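Side-chain contacts in pyridoxamine 5-phosphate-dependent dehydrase (Escherichia coli, PDB 3B8X), which removes the C3'-hydroxyl group from GDP-4-keto-6-deoxy-D-mannose by a combined transamination and deoxygenation on the vitamin B6 cofactor, in the biosynthesis of L-colitose: residues K45-K50 and G182-F187; N142-I147 and L158-C163; M166-T169 and C174-T177; Q295-T298 and S302-G305. The protein carries 1 engineered substitution. All coordinates share one frame; numbering follows the deposited sequence.

Interaction 1 (K45-K50 and G182-F187); sequences KTFGSK and GTFSSF. With G4M ([(2R,3S,4R,5R)-5-(2-amino-6-oxo-1,6-dihydro-9H-purin-9-yl)-3,4-dihydroxytetrahydrofuran-2-yl]methyl (2R,3S,4S,5S,6R)-3,4-dihydroxy-5-[({3-hydroxy-2-methyl-5-[(phosphonooxy)methyl]pyridin-4-yl}methyl)amino]-6-methyltetrahydro-2H-pyran-2-yl dihydrogen diphosphate), chain O.
S185 OG is held by two bonds at once: it donates to the phosphate oxygen OP2 of the bound G4M over 2.7 Å, and it accepts from F187 N at 3.1 Å, which closes an ST turn. With OG anti to the backbone N (chi1 162°), the hydroxyl sits beside its own carbonyl carbon, where both partners can meet it. Next along the chain, F187 brings its ring against the sugar and diphosphate part of the same ligand, CD2 lying 3.4 Å from O3G. The protein contact itself is apolar and starts one residue before S185. F184, on strand 181-185, slides past F47 at the end of helix 34-47, the two side chains running in opposite directions. F184 CE2 stands 3.9 Å above the centre of the F47 ring, while T46 CG2 covers the opposite face. The ring planes are inclined at 36° with centroids 4.8 Å apart, an oblique aromatic pair. F43 meets both rings, edge-to-face in the case of F184, making a three-phenylalanine cluster between helix and sheet. One strand thus gives its F184 side chain to the hydrophobic core and its S185 hydroxyl to the cofactor phosphate. Since S185 OG accepts from F187 N while donating to OP2, the ST turn helps to fix where the hydroxyl sits, a neutral donor held ready for the phosphate.

Interaction 2 (N142-I147 and L158-C163); sequences NNFDEI and LLEDNC. With G4M ([(2R,3S,4R,5R)-5-(2-amino-6-oxo-1,6-dihydro-9H-purin-9-yl)-3,4-dihydroxytetrahydrofuran-2-yl]methyl (2R,3S,4S,5S,6R)-3,4-dihydroxy-5-[({3-hydroxy-2-methyl-5-[(phosphonooxy)methyl]pyridin-4-yl}methyl)amino]-6-methyltetrahydro-2H-pyran-2-yl dihydrogen diphosphate), chain O.
The ring of F144 has the CB of N142 over one face, 3.7 Å from the plane and displaced toward the rim, while E160 and L158 approach it at a slant. E160 brings its carboxylate to the far end of the ring, OE1 coming within 3.3 Å of F144 CZ, with the ring and carboxylate planes 60° apart. Nearer the root of the ring, F144 CD2 meets L158 CD2 at 4.1 Å. L158 is forked between two helix residues, since its other methyl, CD1, lies 4.1 Å from I147 CG2. The polar end of E160 is satisfied elsewhere: OE1 accepts from G176 N and N136 ND2, and OE2 from F178 N and G179 N, so the buried carboxylate is ringed by N-H groups. This is the packing of a beta-alpha-beta unit, in which helix 144-151 links strand 129-135 to its parallel neighbour 157-161 and lays its first turn on the sheet. N143 is the N-cap of that helix, its OD1 taking E146 N at 2.9 Å. Farther along the same segment as E160, D161 reaches the cofactor: CG is anti to the backbone N (chi1 167°), and OD2 lies 2.7 Å from the pyridine nitrogen N1L of G4M, as the aspartate does in fold type I aminotransferases. D161 OD1 accepts from C163 N in an Asx turn, and OD2 is also bonded to T93 OG1 and N62 ND2.

Interaction 3 (M166-T169 and C174-T177); sequences MGAT and CAGT. With NA (sodium ion), chain N.
A psi of 155° at A168 turns its carbonyl toward A175, whose N gives a nearly straight bond of 2.8 Å to A168 O. The donor stands well above the carbonyl plane of A168 instead of in it. Alongside the bond the two methyl groups touch, A168 CB being 3.8 Å from A175 CB. One residue nearer the hairpin loop, T169 and C174 form an antiparallel, non-hydrogen-bonded pair with their CA atoms 4.3 Å apart and both side chains on the same face, in the small hairpin made by strands 169-170 and 173-174. At the other end a water takes over from direct bonding: it accepts from G167 N and donates to A175 O at 2.7 Å, with a weak, longer link to A168 O. A175 and G176 are the central residues of a type II beta turn from C174 to T177, with G176 in the third position at the positive phi usual there. C174 O receives two donors from T177: the backbone N, and the hydroxyl, T177 OG1 lying 2.7 Å from C174 O. The hydroxyl is placed there by a chi1 of 72°, between the backbone N and the carbonyl carbon, and it reaches a lone pair of C174 O in the carbonyl plane. The turn leaves T177 O pointing at a sodium ion 2.5 Å away, whose other ligands are four waters and D203 OD2. The two bonds to C174 O probably help to orient T177, together with K173 NZ on OG1 and E160 OE1 on G176 N, and so the carbonyl that meets the metal.

Interaction 4 (Q295-T298 and S302-G305); sequences QQET and SWFG
Backbones of 295-298 and 302-305 stay well apart, 8.9 Å between the CA atoms of E297 and W303, and W303 itself adopts positive phi (44°). The indole spans the gap, CG lying anti to the carbonyl carbon (chi1 -65°). Its six-membered end points at Q295, whose backbone O lies 3.8 Å from W303 CH2, at the ring edge and near its plane. E297 crosses the indole at about a right angle, the carboxylate turned 72° from the ring plane. An extended chain carries E297 OE2 to 3.4 Å from W303 NE1, a weak and bent hydrogen bond. The stronger partners of OE2 are S301 N and R276, the latter in a salt bridge. Both segments belong to the connection between strands 292-293 and 305-310, antiparallel neighbours in the four-stranded sheet, and the tryptophan packs from this loop onto helix 255-286 through R276, A279 and L283. Toward strand 305-310 a water completes the crossing, donating to Q295 OE1 and to G305 O, each at 2.8 Å. The amide of Q295 is held from its nitrogen side too, as NE2 donates to the carbonyls of T113 and L137.

In the fold
Interactions 1 and 2 sit on neighbouring strands of the central sheet, about 14 Å apart between centres and joined by a probable hydrogen bond from T183 N to E160 O at 3.1 Å; both reach G4M, one at its phosphate, the other at its pyridine ring. Interaction 3 lies about 8 Å from interaction 1, centre to centre, where M166 CG approaches F47 CZ at 3.5 Å. Its turn also meets interaction 2, N162 ND2 coming 3.4 Å from A175 O. Interaction 4 is more remote, about 18 Å from interaction 1 between centres, yet S302 OG comes within 2.8 Å of M166 O, tying the loop of the smaller sheet to interaction 3.

Interaction 1 (K45-K50 and G182-F187)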
# COMPACT_ATOMS: atom_id res chain seq x y z
N LYS B 45 -23.91 -2.22 -0.88
CA LYS B 45 -25.28 -2.43 -0.44
C LYS B 45 -25.48 -2.11 1.03
O LYS B 45 -26.47 -1.46 1.42
CB LYS B 45 -25.69 -3.88 -0.69
CG LYS B 45 -27.07 -4.30 -0.24
CD LYS B 45 -27.61 -5.38 -1.18
CE LYS B 45 -28.21 -6.57 -0.44
NZ LYS B 45 -28.72 -7.59 -1.42
N THR B 46 -24.56 -2.60 1.86
CA THR B 46 -24.66 -2.43 3.30
C THR B 46 -24.79 -0.97 3.68
O THR B 46 -25.63 -0.64 4.50
CB THR B 46 -23.47 -3.05 4.02
OG1 THR B 46 -23.44 -4.45 3.77
CG2 THR B 46 -23.65 -2.84 5.47
N PHE B 47 -23.95 -0.12 3.08
CA PHE B 47 -23.90 1.31 3.39
C PHE B 47 -24.72 2.23 2.54
O PHE B 47 -24.94 3.38 2.92
CB PHE B 47 -22.46 1.76 3.50
CG PHE B 47 -21.69 0.95 4.51
CD1 PHE B 47 -20.81 -0.03 4.09
CD2 PHE B 47 -22.04 1.01 5.87
CE1 PHE B 47 -20.19 -0.87 5.05
CE2 PHE B 47 -21.40 0.23 6.81
CZ PHE B 47 -20.47 -0.71 6.41
N GLY B 48 -25.19 1.73 1.41
CA GLY B 48 -26.01 2.54 0.54
C GLY B 48 -25.19 3.36 -0.41
O GLY B 48 -25.59 4.46 -0.76
N SER B 49 -24.07 2.84 -0.91
CA SER B 49 -23.33 3.60 -1.94
C SER B 49 -23.50 2.86 -3.28
O SER B 49 -23.81 1.67 -3.32
CB SER B 49 -21.84 3.71 -1.58
OG SER B 49 -21.32 2.42 -1.40
N LYS B 50 -23.28 3.52 -4.41
CA LYS B 50 -23.44 2.74 -5.62
C LYS B 50 -22.26 1.81 -5.77
O LYS B 50 -22.40 0.72 -6.30
CB LYS B 50 -23.52 3.60 -6.88
CG LYS B 50 -24.47 4.79 -6.74
CD LYS B 50 -24.41 5.74 -7.94
CE LYS B 50 -25.62 5.57 -8.85
NZ LYS B 50 -25.31 4.75 -10.08
N GLY B 182 -15.93 8.07 0.57
CA GLY B 182 -15.87 7.72 1.96
C GLY B 182 -14.94 6.54 2.18
O GLY B 182 -15.02 5.54 1.48
N THR B 183 -14.10 6.63 3.20
CA THR B 183 -13.18 5.52 3.45
C THR B 183 -13.52 4.71 4.69
O THR B 183 -14.05 5.25 5.65
CB THR B 183 -11.70 5.98 3.50
OG1 THR B 183 -11.52 6.98 4.53
CG2 THR B 183 -11.21 6.50 2.13
N PHE B 184 -13.24 3.40 4.65
CA PHE B 184 -13.44 2.54 5.80
C PHE B 184 -12.19 1.69 6.02
O PHE B 184 -11.34 1.53 5.12
CB PHE B 184 -14.62 1.58 5.63
CG PHE B 184 -15.92 2.26 5.40
CD1 PHE B 184 -16.13 2.96 4.22
CD2 PHE B 184 -16.97 2.08 6.28
CE1 PHE B 184 -17.34 3.53 3.95
CE2 PHE B 184 -18.24 2.65 5.99
CZ PHE B 184 -18.40 3.40 4.83
N SER B 185 -12.05 1.17 7.24
CA SER B 185 -10.93 0.28 7.56
C SER B 185 -11.51 -1.01 8.12
O SER B 185 -12.54 -1.00 8.81
CB SER B 185 -10.01 0.88 8.63
OG SER B 185 -9.18 -0.11 9.26
N SER B 186 -10.85 -2.12 7.82
CA SER B 186 -11.26 -3.40 8.44
C SER B 186 -10.05 -3.99 9.18
O SER B 186 -9.76 -5.20 9.08
CB SER B 186 -11.92 -4.38 7.44
OG SER B 186 -11.21 -4.46 6.21
N PHE B 187 -9.31 -3.12 9.86
CA PHE B 187 -8.18 -3.61 10.68
C PHE B 187 -8.73 -4.40 11.88
O PHE B 187 -9.90 -4.25 12.23
CB PHE B 187 -7.25 -2.48 11.16
CG PHE B 187 -6.12 -2.97 12.03
CD1 PHE B 187 -5.17 -3.84 11.51
CD2 PHE B 187 -6.05 -2.63 13.38
CE1 PHE B 187 -4.18 -4.35 12.32
CE2 PHE B 187 -5.02 -3.11 14.20
CZ PHE B 187 -4.10 -3.99 13.65
OP3 G4M O . -5.33 1.09 10.16
PL G4M O . -5.84 1.42 8.70
OP1 G4M O . -4.63 1.68 7.65
OP2 G4M O . -6.74 0.20 8.18
OP4 G4M O . -6.85 2.70 8.77
C5B G4M O . -6.08 3.85 8.93
C5L G4M O . -6.95 4.88 9.54
C6L G4M O . -7.42 5.92 8.75
N1L G4M O . -8.14 6.87 9.30
C2L G4M O . -8.45 6.91 10.58
C2A G4M O . -9.24 8.07 11.14
C3L G4M O . -8.07 5.89 11.44
O3L G4M O . -8.36 6.02 12.76
C4L G4M O . -7.30 4.81 10.90
C4A G4M O . -6.84 3.75 11.69
N4A G4M O . -7.04 3.79 12.98
C4G G4M O . -6.67 2.66 13.76
C5G G4M O . -6.22 3.06 15.14
C6G G4M O . -7.23 4.00 15.79
O5G G4M O . -6.26 1.82 15.83
C3G G4M O . -5.51 1.88 13.12
O3G G4M O . -6.05 0.70 12.54
C2G G4M O . -4.49 1.46 14.22
O2G G4M O . -3.60 0.44 13.76
C1G G4M O . -5.21 0.95 15.44
O1G G4M O . -4.28 1.05 16.51
P2 G4M O . -4.24 -0.08 17.62
O3P G4M O . -5.74 -0.40 18.14
O4P G4M O . -3.46 0.52 18.91
OPP G4M O . -3.53 -1.31 16.86
P G4M O . -3.10 -2.51 17.84
O1P G4M O . -2.18 -2.19 19.13
O2P G4M O . -2.27 -3.40 16.81
O5' G4M O . -4.35 -3.43 18.12
C5' G4M O . -5.03 -3.02 19.29
C4' G4M O . -5.22 -4.26 20.15
O4' G4M O . -5.59 -5.39 19.32
C3' G4M O . -3.88 -4.64 20.82
O3' G4M O . -4.21 -5.22 22.08
C2' G4M O . -3.27 -5.67 19.85
O2' G4M O . -2.46 -6.58 20.59
C1' G4M O . -4.54 -6.38 19.40
N9 G4M O . -4.36 -7.04 18.10
C8 G4M O . -4.14 -6.41 16.91
N7 G4M O . -4.08 -7.34 15.97
C4 G4M O . -4.46 -8.39 17.88
C5 G4M O . -4.27 -8.59 16.49
C6 G4M O . -4.34 -9.93 15.97
O6 G4M O . -4.20 -10.20 14.78
N3 G4M O . -4.67 -9.44 18.68
C2 G4M O . -4.70 -10.67 18.19
N1 G4M O . -4.54 -10.93 16.85
N2 G4M O . -4.90 -11.72 19.03

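Interaction 2 (N142-I147 and L158-C163)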
# COMPACT_ATOMS: atom_id res chain seq x y z
N ASN B 142 -20.07 13.26 11.84
CA ASN B 142 -20.14 14.72 11.87
C ASN B 142 -21.59 15.12 11.68
O ASN B 142 -22.40 14.31 11.22
CB ASN B 142 -19.35 15.28 10.69
CG ASN B 142 -17.90 15.29 10.96
OD1 ASN B 142 -17.41 16.31 11.45
ND2 ASN B 142 -17.23 14.11 10.84
N ASN B 143 -21.93 16.37 11.96
CA ASN B 143 -23.28 16.77 11.67
C ASN B 143 -23.27 17.28 10.26
O ASN B 143 -22.90 18.42 10.00
CB ASN B 143 -23.84 17.81 12.65
CG ASN B 143 -25.19 18.31 12.22
OD1 ASN B 143 -25.49 18.29 11.03
ND2 ASN B 143 -26.02 18.75 13.16
N PHE B 144 -23.61 16.40 9.34
CA PHE B 144 -23.55 16.70 7.91
C PHE B 144 -24.50 17.79 7.43
O PHE B 144 -24.20 18.47 6.46
CB PHE B 144 -23.54 15.42 7.07
CG PHE B 144 -22.26 14.65 7.22
CD1 PHE B 144 -22.20 13.50 7.99
CD2 PHE B 144 -21.09 15.14 6.65
CE1 PHE B 144 -20.97 12.82 8.18
CE2 PHE B 144 -19.88 14.45 6.78
CZ PHE B 144 -19.82 13.32 7.57
N ASP B 145 -25.58 18.00 8.17
CA ASP B 145 -26.50 19.09 7.84
C ASP B 145 -25.76 20.39 8.04
O ASP B 145 -25.68 21.24 7.14
CB ASP B 145 -27.67 19.07 8.83
CG ASP B 145 -28.71 18.01 8.50
OD1 ASP B 145 -28.68 17.48 7.37
OD2 ASP B 145 -29.54 17.69 9.37
N GLU B 146 -25.21 20.58 9.23
CA GLU B 146 -24.49 21.81 9.48
C GLU B 146 -23.38 21.98 8.46
O GLU B 146 -23.10 23.10 8.01
CB GLU B 146 -23.85 21.80 10.89
CG GLU B 146 -24.84 21.70 12.03
CD GLU B 146 -25.94 22.74 11.96
OE1 GLU B 146 -26.04 23.55 12.91
OE2 GLU B 146 -26.71 22.73 10.97
N ILE B 147 -22.70 20.87 8.18
CA ILE B 147 -21.57 20.92 7.26
C ILE B 147 -22.00 21.29 5.86
O ILE B 147 -21.39 22.13 5.19
CB ILE B 147 -20.81 19.60 7.24
CG1 ILE B 147 -20.01 19.50 8.53
CG2 ILE B 147 -19.91 19.53 6.02
CD1 ILE B 147 -19.23 18.29 8.62
N LEU B 158 -16.67 17.36 -0.61
CA LEU B 158 -16.75 16.79 0.72
C LEU B 158 -16.26 15.35 0.66
O LEU B 158 -16.77 14.53 -0.17
CB LEU B 158 -18.21 16.79 1.20
CG LEU B 158 -18.51 16.10 2.52
CD1 LEU B 158 -17.83 16.82 3.69
CD2 LEU B 158 -19.97 15.94 2.74
N LEU B 159 -15.30 15.04 1.55
CA LEU B 159 -14.77 13.67 1.63
C LEU B 159 -14.99 13.22 3.05
O LEU B 159 -15.01 14.07 3.90
CB LEU B 159 -13.28 13.70 1.42
CG LEU B 159 -13.03 14.18 -0.02
CD1 LEU B 159 -11.55 14.44 -0.23
CD2 LEU B 159 -13.63 13.19 -1.02
N GLU B 160 -15.08 11.92 3.33
CA GLU B 160 -15.17 11.50 4.73
C GLU B 160 -14.12 10.45 4.92
O GLU B 160 -13.94 9.59 4.06
CB GLU B 160 -16.47 10.74 4.99
CG GLU B 160 -17.70 11.60 5.26
CD GLU B 160 -18.95 10.75 5.35
OE1 GLU B 160 -19.28 10.24 6.45
OE2 GLU B 160 -19.60 10.52 4.31
N ASP B 161 -13.41 10.52 6.04
CA ASP B 161 -12.49 9.45 6.38
C ASP B 161 -13.39 8.75 7.42
O ASP B 161 -13.65 9.31 8.48
CB ASP B 161 -11.19 9.98 7.02
CG ASP B 161 -10.36 8.85 7.68
OD1 ASP B 161 -10.99 7.80 7.95
OD2 ASP B 161 -9.11 9.00 7.92
N ASN B 162 -13.98 7.61 7.05
CA ASN B 162 -14.83 6.86 7.94
C ASN B 162 -14.21 5.58 8.53
O ASN B 162 -14.92 4.67 8.94
CB ASN B 162 -16.15 6.46 7.29
CG ASN B 162 -17.31 6.31 8.33
OD1 ASN B 162 -17.46 7.12 9.25
ND2 ASN B 162 -18.12 5.28 8.17
N CYS B 163 -12.91 5.61 8.71
CA CYS B 163 -12.23 4.45 9.23
C CYS B 163 -12.51 4.14 10.70
O CYS B 163 -12.21 3.02 11.13
CB CYS B 163 -10.72 4.60 8.93
SG CYS B 163 -10.31 4.48 7.16
OP3 G4M O . -5.33 1.09 10.16
PL G4M O . -5.84 1.42 8.70
OP1 G4M O . -4.63 1.68 7.65
OP2 G4M O . -6.74 0.20 8.18
OP4 G4M O . -6.85 2.70 8.77
C5B G4M O . -6.08 3.85 8.93
C5L G4M O . -6.95 4.88 9.54
C6L G4M O . -7.42 5.92 8.75
N1L G4M O . -8.14 6.87 9.30
C2L G4M O . -8.45 6.91 10.58
C2A G4M O . -9.24 8.07 11.14
C3L G4M O . -8.07 5.89 11.44
O3L G4M O . -8.36 6.02 12.76
C4L G4M O . -7.30 4.81 10.90
C4A G4M O . -6.84 3.75 11.69
N4A G4M O . -7.04 3.79 12.98
C4G G4M O . -6.67 2.66 13.76
C5G G4M O . -6.22 3.06 15.14
C6G G4M O . -7.23 4.00 15.79
O5G G4M O . -6.26 1.82 15.83
C3G G4M O . -5.51 1.88 13.12
O3G G4M O . -6.05 0.70 12.54
C2G G4M O . -4.49 1.46 14.22
O2G G4M O . -3.60 0.44 13.76
C1G G4M O . -5.21 0.95 15.44
O1G G4M O . -4.28 1.05 16.51
P2 G4M O . -4.24 -0.08 17.62
O3P G4M O . -5.74 -0.40 18.14
O4P G4M O . -3.46 0.52 18.91
OPP G4M O . -3.53 -1.31 16.86
P G4M O . -3.10 -2.51 17.84
O1P G4M O . -2.18 -2.19 19.13
O2P G4M O . -2.27 -3.40 16.81
O5' G4M O . -4.35 -3.43 18.12
C5' G4M O . -5.03 -3.02 19.29
C4' G4M O . -5.22 -4.26 20.15
O4' G4M O . -5.59 -5.39 19.32
C3' G4M O . -3.88 -4.64 20.82
O3' G4M O . -4.21 -5.22 22.08
C2' G4M O . -3.27 -5.67 19.85
O2' G4M O . -2.46 -6.58 20.59
C1' G4M O . -4.54 -6.38 19.40
N9 G4M O . -4.36 -7.04 18.10
C8 G4M O . -4.14 -6.41 16.91
N7 G4M O . -4.08 -7.34 15.97
C4 G4M O . -4.46 -8.39 17.88
C5 G4M O . -4.27 -8.59 16.49
C6 G4M O . -4.34 -9.93 15.97
O6 G4M O . -4.20 -10.20 14.78
N3 G4M O . -4.67 -9.44 18.68
C2 G4M O . -4.70 -10.67 18.19
N1 G4M O . -4.54 -10.93 16.85
N2 G4M O . -4.90 -11.72 19.03

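Interaction 3 (M166-T169 and C174-T177)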
# COMPACT_ATOMS: atom_id res chain seq x y z
N MET B 166 -17.41 2.93 11.04
CA MET B 166 -18.23 2.03 10.25
C MET B 166 -19.54 1.79 11.02
O MET B 166 -19.52 1.64 12.23
CB MET B 166 -17.54 0.68 10.08
CG MET B 166 -18.37 -0.24 9.23
SD MET B 166 -17.55 -1.81 8.89
CE MET B 166 -16.35 -1.42 7.70
N GLY B 167 -20.68 1.78 10.35
CA GLY B 167 -21.92 1.54 11.07
C GLY B 167 -22.60 2.75 11.74
O GLY B 167 -23.70 2.62 12.30
N ALA B 168 -21.97 3.90 11.73
CA ALA B 168 -22.62 5.06 12.31
C ALA B 168 -23.64 5.53 11.29
O ALA B 168 -23.46 5.34 10.10
CB ALA B 168 -21.61 6.16 12.56
N THR B 169 -24.69 6.22 11.77
CA THR B 169 -25.68 6.80 10.86
C THR B 169 -26.04 8.22 11.33
O THR B 169 -25.92 8.54 12.51
CB THR B 169 -26.95 5.99 10.86
OG1 THR B 169 -27.53 6.05 12.18
CG2 THR B 169 -26.61 4.53 10.56
N CYS B 174 -26.02 6.32 6.17
CA CYS B 174 -24.81 5.74 6.77
C CYS B 174 -23.58 6.60 6.69
O CYS B 174 -23.20 6.99 5.60
CB CYS B 174 -24.43 4.47 6.04
SG CYS B 174 -25.61 3.17 6.36
N ALA B 175 -22.84 6.72 7.79
CA ALA B 175 -21.56 7.47 7.73
C ALA B 175 -20.75 6.89 6.59
O ALA B 175 -20.88 5.69 6.32
CB ALA B 175 -20.80 7.36 9.04
N GLY B 176 -19.91 7.71 5.95
CA GLY B 176 -19.11 7.28 4.81
C GLY B 176 -19.83 7.60 3.49
O GLY B 176 -19.21 7.65 2.42
N THR B 177 -21.14 7.77 3.54
CA THR B 177 -21.86 8.03 2.30
C THR B 177 -22.30 9.46 2.02
O THR B 177 -22.94 9.76 1.00
CB THR B 177 -23.07 7.10 2.16
OG1 THR B 177 -24.07 7.53 3.10
CG2 THR B 177 -22.66 5.63 2.44
NA NA N . -23.52 9.04 -1.31
O HOH W 1 -21.01 3.75 8.17
O HOH W 2 -21.99 10.84 -2.18
O HOH W 3 -24.98 11.08 -1.51
O HOH W 4 -21.48 7.24 -1.39
O HOH W 5 -25.31 7.20 -0.74

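Interaction 4 (Q295-T298 and S302-G305)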
# COMPACT_ATOMS: atom_id res chain seq x y z
N GLN B 295 -17.75 11.48 25.44
CA GLN B 295 -18.06 12.01 24.12
C GLN B 295 -19.57 12.30 23.98
O GLN B 295 -20.41 11.50 24.39
CB GLN B 295 -17.58 11.05 23.00
CG GLN B 295 -17.73 11.50 21.52
CD GLN B 295 -17.02 10.55 20.55
OE1 GLN B 295 -16.88 9.36 20.85
NE2 GLN B 295 -16.53 11.07 19.43
N GLN B 296 -19.87 13.48 23.43
CA GLN B 296 -21.23 13.85 23.12
C GLN B 296 -21.55 13.27 21.76
O GLN B 296 -20.90 13.63 20.76
CB GLN B 296 -21.38 15.35 22.98
CG GLN B 296 -22.76 15.73 22.46
CD GLN B 296 -22.88 17.24 22.25
OE1 GLN B 296 -23.05 17.71 21.12
NE2 GLN B 296 -22.71 18.00 23.33
N GLU B 297 -22.57 12.41 21.73
CA GLU B 297 -23.02 11.75 20.52
C GLU B 297 -23.77 12.63 19.52
O GLU B 297 -24.68 13.36 19.89
CB GLU B 297 -23.96 10.60 20.91
CG GLU B 297 -24.43 9.78 19.69
CD GLU B 297 -25.13 8.53 20.12
OE1 GLU B 297 -25.72 8.57 21.22
OE2 GLU B 297 -25.07 7.50 19.41
N THR B 298 -23.43 12.47 18.24
CA THR B 298 -24.14 13.12 17.12
C THR B 298 -24.81 11.95 16.34
O THR B 298 -24.22 10.88 16.23
CB THR B 298 -23.13 13.90 16.24
OG1 THR B 298 -22.60 14.97 17.02
CG2 THR B 298 -23.83 14.51 15.02
N SER B 302 -21.34 4.71 16.24
CA SER B 302 -21.06 3.27 16.27
C SER B 302 -20.05 3.01 17.39
O SER B 302 -19.59 1.89 17.57
CB SER B 302 -20.57 2.69 14.92
OG SER B 302 -19.47 3.42 14.38
N TRP B 303 -19.73 4.04 18.17
CA TRP B 303 -18.92 3.89 19.38
C TRP B 303 -17.71 2.99 19.23
O TRP B 303 -17.66 1.88 19.79
CB TRP B 303 -19.81 3.35 20.53
CG TRP B 303 -20.88 4.35 20.93
CD1 TRP B 303 -22.19 4.37 20.52
CD2 TRP B 303 -20.68 5.53 21.72
NE1 TRP B 303 -22.83 5.49 21.03
CE2 TRP B 303 -21.92 6.22 21.76
CE3 TRP B 303 -19.57 6.06 22.43
CZ2 TRP B 303 -22.09 7.41 22.48
CZ3 TRP B 303 -19.75 7.25 23.18
CH2 TRP B 303 -21.01 7.89 23.20
N PHE B 304 -16.68 3.50 18.57
CA PHE B 304 -15.49 2.70 18.29
C PHE B 304 -14.78 2.37 19.60
O PHE B 304 -14.25 1.27 19.80
CB PHE B 304 -14.61 3.53 17.35
CG PHE B 304 -13.25 2.95 17.12
CD1 PHE B 304 -13.02 2.09 16.05
CD2 PHE B 304 -12.21 3.32 17.95
CE1 PHE B 304 -11.75 1.58 15.82
CE2 PHE B 304 -10.93 2.81 17.78
CZ PHE B 304 -10.69 1.93 16.69
N GLY B 305 -14.77 3.36 20.48
CA GLY B 305 -14.15 3.25 21.80
C GLY B 305 -14.79 4.26 22.72
O GLY B 305 -15.63 5.04 22.30
O HOH W 6 -16.19 7.67 23.03